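PDB 3H7O: group 3 allergen SMIPP-S Yv6023A04 from Sarcoptes scabiei type hominis, which belongs to the peptidase S1 family but is a scabies mite inactivated protease paralogue, so it is probably not an active serine protease. Local coordinates for residues I53-E58 / A91-S96; A16-P21 / T60-D65; T6-V11 / S127-G132. The protein carries 3 engineered substitutions. One frame throughout, in Å; residues are numbered along the deposited sequence.

Contact 1 of 3, residues I53-E58 / A91-S96; sequences IVIQYE and AILELS
Ile55 and Leu93 meet methyl against methyl, CD1 of Ile55 lying 3.5 Å from CD1 of Leu93, and this is the closest approach between the two strands. The two side chains meet at a slant, so their ends touch without lying alongside each other. Ile55 carries CG1 beside its backbone N (chi1 -55°), and a second bend of similar size (chi2 -61°) turns CD1 toward the leucine. The same CD1 of Leu93 is shared: Ile53 offers its CG2 branch at 4.1 Å from it, likewise angled across the leucine. Leu95 adds a looser contact, with its CD2 4.3 Å from CG1 of Ile55. Branched aliphatic side chains suit this buried place because several methyls can converge on one point and no polar atom needs a partner. Val17 and Val15 of strand 14-19 pack against the same group. No backbone bonding joins the segments; strand 68-78 runs between 54-57 and 91-95 in the sheet and pairs with both. Side chains reaching inward from non-adjacent strands to fill the interior are characteristic of the closed six-stranded antiparallel barrel of the trypsin-like fold.

Contact 2 of 3, residues A16-P21 / T60-D65; sequences AVRTYP and TNLWED
Leu62 and Arg18 each place CG beside the backbone N and anti to the carbonyl carbon (chi1 -63° and -56°), and the two side chains then approach from opposite directions. The arginine chain stays extended from CG to NE, which carries its guanidinium out to the base of the leucine: NH2 of Arg18 is 3.9 Å from CB of Leu62, an oblique approach. Toward Ala16, the forked end of Leu62 closes in, and CB of Ala16 is 3.7 Å from CD2 of Leu62. CD1 of Leu62 lies 4.1 Å from both Ala16 CB and Arg18 NH2, so one leucine touches the alanine methyl and the NH2 corner of the guanidinium. The short alanine side chain lets the leucine methyls come close to the strand, and Arg18 sets NH2 against Leu62 while its NE is hydrogen-bonded to Gln56 OE1. Gln56 NE2 binds Leu62 O, and that amide therefore bridges the two sides.

The loop gets its shape from Asn61. Asn61 OD1 takes Trp63 N at 2.9 Å, an Asx turn, and Glu64 N at 2.8 Å, in a nearly straight hydrogen bond (175°). The two donors come from opposite faces of the amide plane, and their double grip fixes the turn from which Leu62 projects. Asp65 N closes it further on Asn61 O (2.9 Å). The ND2 end of Asn61 is held by Asp141 OD1 and Pro137 O. Strand 14-19 lies between 26-32 and 54-57 in the barrel sheet, and the loop from 54-57 to 68-78 folds back over its Ala16 and Arg18, with Tyr129 packing on Leu62.

Contact 3 of 3, residues T6-V11 / S127-G132; sequences TDIKQV and SGYGDG
Ser127 faces Val11 at the end of strand 123-128, its OG 3.7 Å from Val11 CB and its CB 3.7 Å from Val11 CG2. OG sits between the backbone N and the carbonyl carbon (chi1 62°), a position from which it both rests against the valine and hydrogen-bonds to Thr14 OG1. That bond lets the serine be buried beside an apolar residue without losing a polar partner; Thr14 OG1 also bonds Val11 O. Gly128 follows, its backbone paired with Lys143. Tyr129 then reaches back along the contact: its OH comes 4.1 Å from CD1 of Ile8, while the hydroxyl itself is hydrogen-bonded to Ser59 O. Ile8 has CG1 anti to its backbone N (chi1 -171°), which sends CD1 out to meet the tyrosine at a slant. The ring is long enough to span from its own segment to strand 14-19, where it packs on Thr14 and Ala16. The chain goes on to Gly130 and Asp131, which bond to residues 179-182. On the facing side, Asp7 OD2 accepts Lys9 N at 3.0 Å, an Asx turn that starts the bend presenting Ile8 and Val11. Such packing of a strand end against the loop that leads from strand 4-5 of one sheet to strand 14-19 of the other belongs to the junction between the two beta-barrel halves of the chymotrypsin-like fold.

From the N terminus, residues 6-11 lead from the short strand 4-5 toward strand 14-19, and contact 3 closes the longest loop when the chain returns to them at 127-132. Contacts 1 and 2 both nest inside it. They cross each other: 16-21 comes first, then 53-58, then 60-65, then 91-96. Contact 1 joins strands within the first barrel, and contact 2 folds the loop after strand 54-57 onto strand 14-19, which lies next to strand 54-57 in that sheet, where Val54 O and Arg18 N bond. Contacts 2 and 3 meet through Thr60 and Ile8 and through Leu62 and Tyr129, tying the first barrel to strand 123-128 of the second sheet.

Contact 1 of 3, residues I53-E58 / A91-S96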
loop_
_atom_site.group_PDB
_atom_site.type_symbol
_atom_site.label_atom_id
_atom_site.label_comp_id
_atom_site.label_asym_id
_atom_site.label_seq_id
_atom_site.Cartn_x
_atom_site.Cartn_y
_atom_site.Cartn_z
ATOM N N ILE A 53 -15.108 5.655 3.655
ATOM C CA ILE A 53 -14.060 4.685 3.324
ATOM C C ILE A 53 -14.433 3.265 3.753
ATOM O O ILE A 53 -15.014 3.068 4.817
ATOM C CB ILE A 53 -12.693 5.104 3.935
ATOM C CG1 ILE A 53 -12.355 6.550 3.541
ATOM C CG2 ILE A 53 -11.575 4.128 3.514
ATOM C CD1 ILE A 53 -11.191 7.180 4.321
ATOM N N VAL A 54 -14.112 2.286 2.903
ATOM C CA VAL A 54 -14.345 0.869 3.208
ATOM C C VAL A 54 -13.051 0.067 3.076
ATOM O O VAL A 54 -12.299 0.226 2.106
ATOM C CB VAL A 54 -15.458 0.243 2.300
ATOM C CG1 VAL A 54 -15.695 -1.218 2.645
ATOM C CG2 VAL A 54 -16.760 1.017 2.429
ATOM N N ILE A 55 -12.799 -0.791 4.061
ATOM C CA ILE A 55 -11.669 -1.711 4.015
ATOM C C ILE A 55 -12.162 -3.096 3.613
ATOM O O ILE A 55 -12.951 -3.706 4.335
ATOM C CB ILE A 55 -10.944 -1.826 5.391
ATOM C CG1 ILE A 55 -10.503 -0.452 5.918
ATOM C CG2 ILE A 55 -9.770 -2.832 5.319
ATOM C CD1 ILE A 55 -9.531 0.295 5.026
ATOM N N GLN A 56 -11.692 -3.579 2.466
ATOM C CA GLN A 56 -11.985 -4.933 2.013
ATOM C C GLN A 56 -10.780 -5.822 2.307
ATOM O O GLN A 56 -9.647 -5.507 1.919
ATOM C CB GLN A 56 -12.336 -4.960 0.519
ATOM C CG GLN A 56 -12.758 -6.349 0.000
ATOM C CD GLN A 56 -13.359 -6.329 -1.402
ATOM O OE1 GLN A 56 -13.443 -5.284 -2.052
ATOM N NE2 GLN A 56 -13.786 -7.497 -1.872
ATOM N N TYR A 57 -11.032 -6.932 2.992
ATOM C CA TYR A 57 -9.960 -7.818 3.436
ATOM C C TYR A 57 -10.310 -9.290 3.246
ATOM O O TYR A 57 -11.454 -9.622 2.929
ATOM C CB TYR A 57 -9.526 -7.491 4.879
ATOM C CG TYR A 57 -10.584 -7.587 5.970
ATOM C CD1 TYR A 57 -10.461 -8.528 6.997
ATOM C CD2 TYR A 57 -11.674 -6.713 6.009
ATOM C CE1 TYR A 57 -11.411 -8.617 8.022
ATOM C CE2 TYR A 57 -12.634 -6.798 7.030
ATOM C CZ TYR A 57 -12.491 -7.750 8.032
ATOM O OH TYR A 57 -13.429 -7.836 9.043
ATOM N N GLU A 58 -9.309 -10.161 3.397
ATOM C CA GLU A 58 -9.455 -11.609 3.185
ATOM C C GLU A 58 -9.843 -11.965 1.749
ATOM O O GLU A 58 -10.503 -12.977 1.516
ATOM C CB GLU A 58 -10.457 -12.223 4.182
ATOM C CG GLU A 58 -10.112 -11.986 5.645
ATOM C CD GLU A 58 -10.939 -12.820 6.610
ATOM O OE1 GLU A 58 -11.879 -13.516 6.171
ATOM O OE2 GLU A 58 -10.641 -12.779 7.823
ATOM N N ALA A 91 -0.519 7.038 5.232
ATOM C CA ALA A 91 -1.665 7.361 6.076
ATOM C C ALA A 91 -2.106 6.159 6.882
ATOM O O ALA A 91 -1.993 5.017 6.426
ATOM C CB ALA A 91 -2.826 7.874 5.226
ATOM N N ILE A 92 -2.617 6.424 8.079
ATOM C CA ILE A 92 -3.197 5.382 8.914
ATOM C C ILE A 92 -4.704 5.589 9.002
ATOM O O ILE A 92 -5.173 6.687 9.312
ATOM C CB ILE A 92 -2.559 5.349 10.322
ATOM C CG1 ILE A 92 -1.066 5.020 10.206
ATOM C CG2 ILE A 92 -3.263 4.310 11.208
ATOM C CD1 ILE A 92 -0.262 5.265 11.476
ATOM N N LEU A 93 -5.452 4.535 8.694
ATOM C CA LEU A 93 -6.901 4.560 8.828
ATOM C C LEU A 93 -7.292 3.911 10.148
ATOM O O LEU A 93 -6.887 2.784 10.426
ATOM C CB LEU A 93 -7.566 3.834 7.651
ATOM C CG LEU A 93 -7.167 4.268 6.232
ATOM C CD1 LEU A 93 -7.894 3.432 5.191
ATOM C CD2 LEU A 93 -7.420 5.752 5.994
ATOM N N GLU A 94 -8.068 4.630 10.956
ATOM C CA GLU A 94 -8.577 4.094 12.221
ATOM C C GLU A 94 -9.998 3.565 12.070
ATOM O O GLU A 94 -10.827 4.176 11.392
ATOM C CB GLU A 94 -8.529 5.155 13.322
ATOM C CG GLU A 94 -9.037 4.664 14.676
ATOM C CD GLU A 94 -8.909 5.697 15.770
ATOM O OE1 GLU A 94 -8.467 6.829 15.486
ATOM O OE2 GLU A 94 -9.255 5.374 16.925
ATOM N N LEU A 95 -10.270 2.433 12.717
ATOM C CA LEU A 95 -11.589 1.812 12.691
ATOM C C LEU A 95 -12.320 1.950 14.023
ATOM O O LEU A 95 -11.708 1.858 15.089
ATOM C CB LEU A 95 -11.462 0.337 12.311
ATOM C CG LEU A 95 -10.913 0.094 10.909
ATOM C CD1 LEU A 95 -10.229 -1.262 10.841
ATOM C CD2 LEU A 95 -12.023 0.231 9.862
ATOM N N SER A 96 -13.630 2.184 13.954
ATOM C CA SER A 96 -14.466 2.216 15.155
ATOM C C SER A 96 -15.011 0.825 15.480
ATOM O O SER A 96 -15.308 0.519 16.638
ATOM C CB SER A 96 -15.611 3.219 14.995
ATOM O OG SER A 96 -16.484 2.836 13.948
#

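Contact 2 of 3, residues A16-P21 / T60-D65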
loop_
_atom_site.group_PDB
_atom_site.type_symbol
_atom_site.label_atom_id
_atom_site.label_comp_id
_atom_site.label_asym_id
_atom_site.label_seq_id
_atom_site.Cartn_x
_atom_site.Cartn_y
_atom_site.Cartn_z
ATOM N N ALA A 16 -7.744 -4.043 0.411
ATOM C CA ALA A 16 -8.118 -2.988 -0.516
ATOM C C ALA A 16 -8.791 -1.866 0.261
ATOM O O ALA A 16 -9.681 -2.114 1.091
ATOM C CB ALA A 16 -9.057 -3.526 -1.596
ATOM N N VAL A 17 -8.356 -0.636 -0.006
ATOM C CA VAL A 17 -8.983 0.555 0.550
ATOM C C VAL A 17 -9.889 1.168 -0.520
ATOM O O VAL A 17 -9.412 1.640 -1.555
ATOM C CB VAL A 17 -7.929 1.585 1.041
ATOM C CG1 VAL A 17 -8.610 2.859 1.566
ATOM C CG2 VAL A 17 -7.027 0.962 2.120
ATOM N N ARG A 18 -11.195 1.138 -0.268
ATOM C CA ARG A 18 -12.187 1.657 -1.206
ATOM C C ARG A 18 -12.599 3.076 -0.843
ATOM O O ARG A 18 -12.987 3.348 0.300
ATOM C CB ARG A 18 -13.429 0.765 -1.226
ATOM C CG ARG A 18 -13.166 -0.697 -1.539
ATOM C CD ARG A 18 -14.482 -1.457 -1.685
ATOM N NE ARG A 18 -14.332 -2.651 -2.509
ATOM C CZ ARG A 18 -14.316 -2.650 -3.840
ATOM N NH1 ARG A 18 -14.442 -1.513 -4.520
ATOM N NH2 ARG A 18 -14.175 -3.797 -4.496
ATOM N N THR A 19 -12.520 3.974 -1.820
ATOM C CA THR A 19 -12.963 5.362 -1.654
ATOM C C THR A 19 -13.918 5.745 -2.778
ATOM O O THR A 19 -14.013 5.032 -3.777
ATOM C CB THR A 19 -11.770 6.338 -1.634
ATOM O OG1 THR A 19 -10.971 6.140 -2.807
ATOM C CG2 THR A 19 -10.913 6.117 -0.385
ATOM N N TYR A 20 -14.615 6.868 -2.623
ATOM C CA TYR A 20 -15.629 7.289 -3.598
ATOM C C TYR A 20 -15.492 8.749 -4.041
ATOM O O TYR A 20 -16.440 9.523 -3.907
ATOM C CB TYR A 20 -17.044 7.021 -3.056
ATOM C CG TYR A 20 -17.281 5.581 -2.653
ATOM C CD1 TYR A 20 -17.813 4.662 -3.557
ATOM C CD2 TYR A 20 -16.964 5.136 -1.371
ATOM C CE1 TYR A 20 -18.026 3.338 -3.190
ATOM C CE2 TYR A 20 -17.166 3.818 -0.998
ATOM C CZ TYR A 20 -17.701 2.925 -1.909
ATOM O OH TYR A 20 -17.898 1.619 -1.538
ATOM N N PRO A 21 -14.318 9.132 -4.582
ATOM C CA PRO A 21 -14.194 10.513 -5.039
ATOM C C PRO A 21 -14.963 10.760 -6.337
ATOM O O PRO A 21 -14.884 9.953 -7.269
ATOM C CB PRO A 21 -12.689 10.676 -5.262
ATOM C CG PRO A 21 -12.202 9.308 -5.581
ATOM C CD PRO A 21 -13.093 8.349 -4.842
ATOM N N THR A 60 -9.068 -12.722 -2.312
ATOM C CA THR A 60 -8.159 -13.196 -3.352
ATOM C C THR A 60 -8.555 -12.605 -4.709
ATOM O O THR A 60 -7.761 -12.585 -5.649
ATOM C CB THR A 60 -8.123 -14.739 -3.354
ATOM O OG1 THR A 60 -7.624 -15.180 -2.084
ATOM C CG2 THR A 60 -7.231 -15.290 -4.465
ATOM N N ASN A 61 -9.795 -12.124 -4.787
ATOM C CA ASN A 61 -10.301 -11.386 -5.938
ATOM C C ASN A 61 -11.433 -10.490 -5.453
ATOM O O ASN A 61 -12.399 -10.976 -4.871
ATOM C CB ASN A 61 -10.781 -12.335 -7.047
ATOM C CG ASN A 61 -11.310 -11.592 -8.267
ATOM O OD1 ASN A 61 -12.353 -10.934 -8.210
ATOM N ND2 ASN A 61 -10.599 -11.703 -9.381
ATOM N N LEU A 62 -11.301 -9.182 -5.682
ATOM C CA LEU A 62 -12.230 -8.196 -5.111
ATOM C C LEU A 62 -13.701 -8.439 -5.459
ATOM O O LEU A 62 -14.600 -8.074 -4.687
ATOM C CB LEU A 62 -11.808 -6.773 -5.487
ATOM C CG LEU A 62 -10.452 -6.289 -4.958
ATOM C CD1 LEU A 62 -10.240 -4.819 -5.291
ATOM C CD2 LEU A 62 -10.327 -6.521 -3.451
ATOM N N TRP A 63 -13.935 -9.067 -6.611
ATOM C CA TRP A 63 -15.283 -9.422 -7.054
ATOM C C TRP A 63 -15.657 -10.858 -6.694
ATOM O O TRP A 63 -16.681 -11.100 -6.050
ATOM C CB TRP A 63 -15.419 -9.242 -8.571
ATOM C CG TRP A 63 -15.407 -7.819 -9.053
ATOM C CD1 TRP A 63 -15.403 -6.683 -8.291
ATOM C CD2 TRP A 63 -15.439 -7.386 -10.418
ATOM N NE1 TRP A 63 -15.406 -5.572 -9.099
ATOM C CE2 TRP A 63 -15.434 -5.974 -10.409
ATOM C CE3 TRP A 63 -15.467 -8.055 -11.650
ATOM C CZ2 TRP A 63 -15.454 -5.216 -11.584
ATOM C CZ3 TRP A 63 -15.487 -7.302 -12.820
ATOM C CH2 TRP A 63 -15.481 -5.897 -12.775
ATOM N N GLU A 64 -14.815 -11.803 -7.117
ATOM C CA GLU A 64 -15.144 -13.233 -7.091
ATOM C C GLU A 64 -14.903 -13.934 -5.756
ATOM O O GLU A 64 -15.560 -14.931 -5.452
ATOM C CB GLU A 64 -14.396 -13.960 -8.205
ATOM C CG GLU A 64 -14.786 -13.478 -9.590
ATOM C CD GLU A 64 -14.195 -14.323 -10.692
ATOM O OE1 GLU A 64 -12.951 -14.458 -10.752
ATOM O OE2 GLU A 64 -14.981 -14.842 -11.505
ATOM N N ASP A 65 -13.943 -13.435 -4.984
ATOM C CA ASP A 65 -13.721 -13.914 -3.622
ATOM C C ASP A 65 -13.637 -12.681 -2.726
ATOM O O ASP A 65 -12.544 -12.305 -2.293
ATOM C CB ASP A 65 -12.443 -14.763 -3.531
ATOM C CG ASP A 65 -12.169 -15.268 -2.115
ATOM O OD1 ASP A 65 -13.081 -15.872 -1.508
ATOM O OD2 ASP A 65 -11.043 -15.053 -1.606
#

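Contact 3 of 3, residues T6-V11 / S127-G132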
loop_
_atom_site.group_PDB
_atom_site.type_symbol
_atom_site.label_atom_id
_atom_site.label_comp_id
_atom_site.label_asym_id
_atom_site.label_seq_id
_atom_site.Cartn_x
_atom_site.Cartn_y
_atom_site.Cartn_z
ATOM N N THR A 6 -2.120 -14.638 -6.711
ATOM C CA THR A 6 -1.638 -15.011 -5.389
ATOM C C THR A 6 -2.827 -15.163 -4.444
ATOM O O THR A 6 -3.749 -14.347 -4.465
ATOM C CB THR A 6 -0.659 -13.933 -4.853
ATOM O OG1 THR A 6 0.426 -13.773 -5.778
ATOM C CG2 THR A 6 -0.103 -14.301 -3.483
ATOM N N ASP A 7 -2.807 -16.213 -3.626
ATOM C CA ASP A 7 -3.841 -16.401 -2.613
ATOM C C ASP A 7 -3.620 -15.454 -1.434
ATOM O O ASP A 7 -2.477 -15.191 -1.045
ATOM C CB ASP A 7 -3.891 -17.851 -2.135
ATOM C CG ASP A 7 -5.174 -18.171 -1.390
ATOM O OD1 ASP A 7 -6.126 -18.666 -2.033
ATOM O OD2 ASP A 7 -5.242 -17.914 -0.170
ATOM N N ILE A 8 -4.715 -14.952 -0.870
ATOM C CA ILE A 8 -4.643 -14.022 0.260
ATOM C C ILE A 8 -3.871 -14.586 1.458
ATOM O O ILE A 8 -3.216 -13.843 2.188
ATOM C CB ILE A 8 -6.055 -13.466 0.668
ATOM C CG1 ILE A 8 -5.929 -12.335 1.701
ATOM C CG2 ILE A 8 -6.975 -14.578 1.174
ATOM C CD1 ILE A 8 -5.185 -11.095 1.193
ATOM N N LYS A 9 -3.913 -15.906 1.624
ATOM C CA LYS A 9 -3.219 -16.566 2.729
ATOM C C LYS A 9 -1.688 -16.457 2.657
ATOM O O LYS A 9 -1.002 -16.676 3.659
ATOM C CB LYS A 9 -3.676 -18.022 2.863
ATOM C CG LYS A 9 -5.068 -18.142 3.489
ATOM C CD LYS A 9 -5.435 -19.568 3.878
ATOM C CE LYS A 9 -4.567 -20.125 5.019
ATOM N NZ LYS A 9 -4.554 -19.299 6.255
ATOM N N GLN A 10 -1.167 -16.107 1.479
ATOM C CA GLN A 10 0.265 -15.844 1.294
ATOM C C GLN A 10 0.658 -14.459 1.797
ATOM O O GLN A 10 1.769 -14.261 2.293
ATOM C CB GLN A 10 0.657 -15.980 -0.181
ATOM C CG GLN A 10 0.548 -17.390 -0.737
ATOM C CD GLN A 10 1.531 -18.350 -0.100
ATOM O OE1 GLN A 10 1.141 -19.245 0.652
ATOM N NE2 GLN A 10 2.817 -18.166 -0.390
ATOM N N VAL A 11 -0.259 -13.504 1.652
ATOM C CA VAL A 11 -0.025 -12.113 2.040
ATOM C C VAL A 11 -1.226 -11.573 2.842
ATOM O O VAL A 11 -1.865 -10.603 2.429
ATOM C CB VAL A 11 0.289 -11.222 0.795
ATOM C CG1 VAL A 11 1.687 -11.524 0.263
ATOM C CG2 VAL A 11 -0.746 -11.429 -0.314
ATOM N N SER A 127 2.217 -6.720 -2.866
ATOM C CA SER A 127 0.943 -7.381 -3.157
ATOM C C SER A 127 -0.197 -6.368 -3.228
ATOM O O SER A 127 -0.177 -5.340 -2.544
ATOM C CB SER A 127 0.638 -8.468 -2.120
ATOM O OG SER A 127 0.520 -7.909 -0.820
ATOM N N GLY A 128 -1.188 -6.666 -4.063
ATOM C CA GLY A 128 -2.314 -5.766 -4.274
ATOM C C GLY A 128 -3.127 -6.121 -5.503
ATOM O O GLY A 128 -2.959 -7.196 -6.084
ATOM N N TYR A 129 -3.984 -5.188 -5.914
ATOM C CA TYR A 129 -5.087 -5.485 -6.823
ATOM C C TYR A 129 -5.078 -4.686 -8.120
ATOM O O TYR A 129 -5.864 -4.967 -9.022
ATOM C CB TYR A 129 -6.420 -5.279 -6.092
ATOM C CG TYR A 129 -6.558 -6.137 -4.853
ATOM C CD1 TYR A 129 -7.010 -7.452 -4.945
ATOM C CD2 TYR A 129 -6.226 -5.636 -3.590
ATOM C CE1 TYR A 129 -7.135 -8.250 -3.812
ATOM C CE2 TYR A 129 -6.355 -6.426 -2.445
ATOM C CZ TYR A 129 -6.807 -7.733 -2.569
ATOM O OH TYR A 129 -6.930 -8.529 -1.459
ATOM N N GLY A 130 -4.199 -3.690 -8.211
ATOM C CA GLY A 130 -4.133 -2.837 -9.398
ATOM C C GLY A 130 -5.341 -1.925 -9.513
ATOM O O GLY A 130 -6.010 -1.641 -8.514
ATOM N N ASP A 131 -5.616 -1.472 -10.735
ATOM C CA ASP A 131 -6.729 -0.563 -11.012
ATOM C C ASP A 131 -8.076 -1.261 -10.893
ATOM O O ASP A 131 -8.253 -2.382 -11.383
ATOM C CB ASP A 131 -6.591 0.049 -12.410
ATOM C CG ASP A 131 -5.489 1.088 -12.494
ATOM O OD1 ASP A 131 -5.108 1.651 -11.444
ATOM O OD2 ASP A 131 -5.012 1.351 -13.621
ATOM N N GLY A 132 -9.026 -0.578 -10.258
ATOM C CA GLY A 132 -10.348 -1.142 -10.000
ATOM C C GLY A 132 -11.448 -0.792 -10.985
ATOM O O GLY A 132 -12.497 -1.440 -10.996
#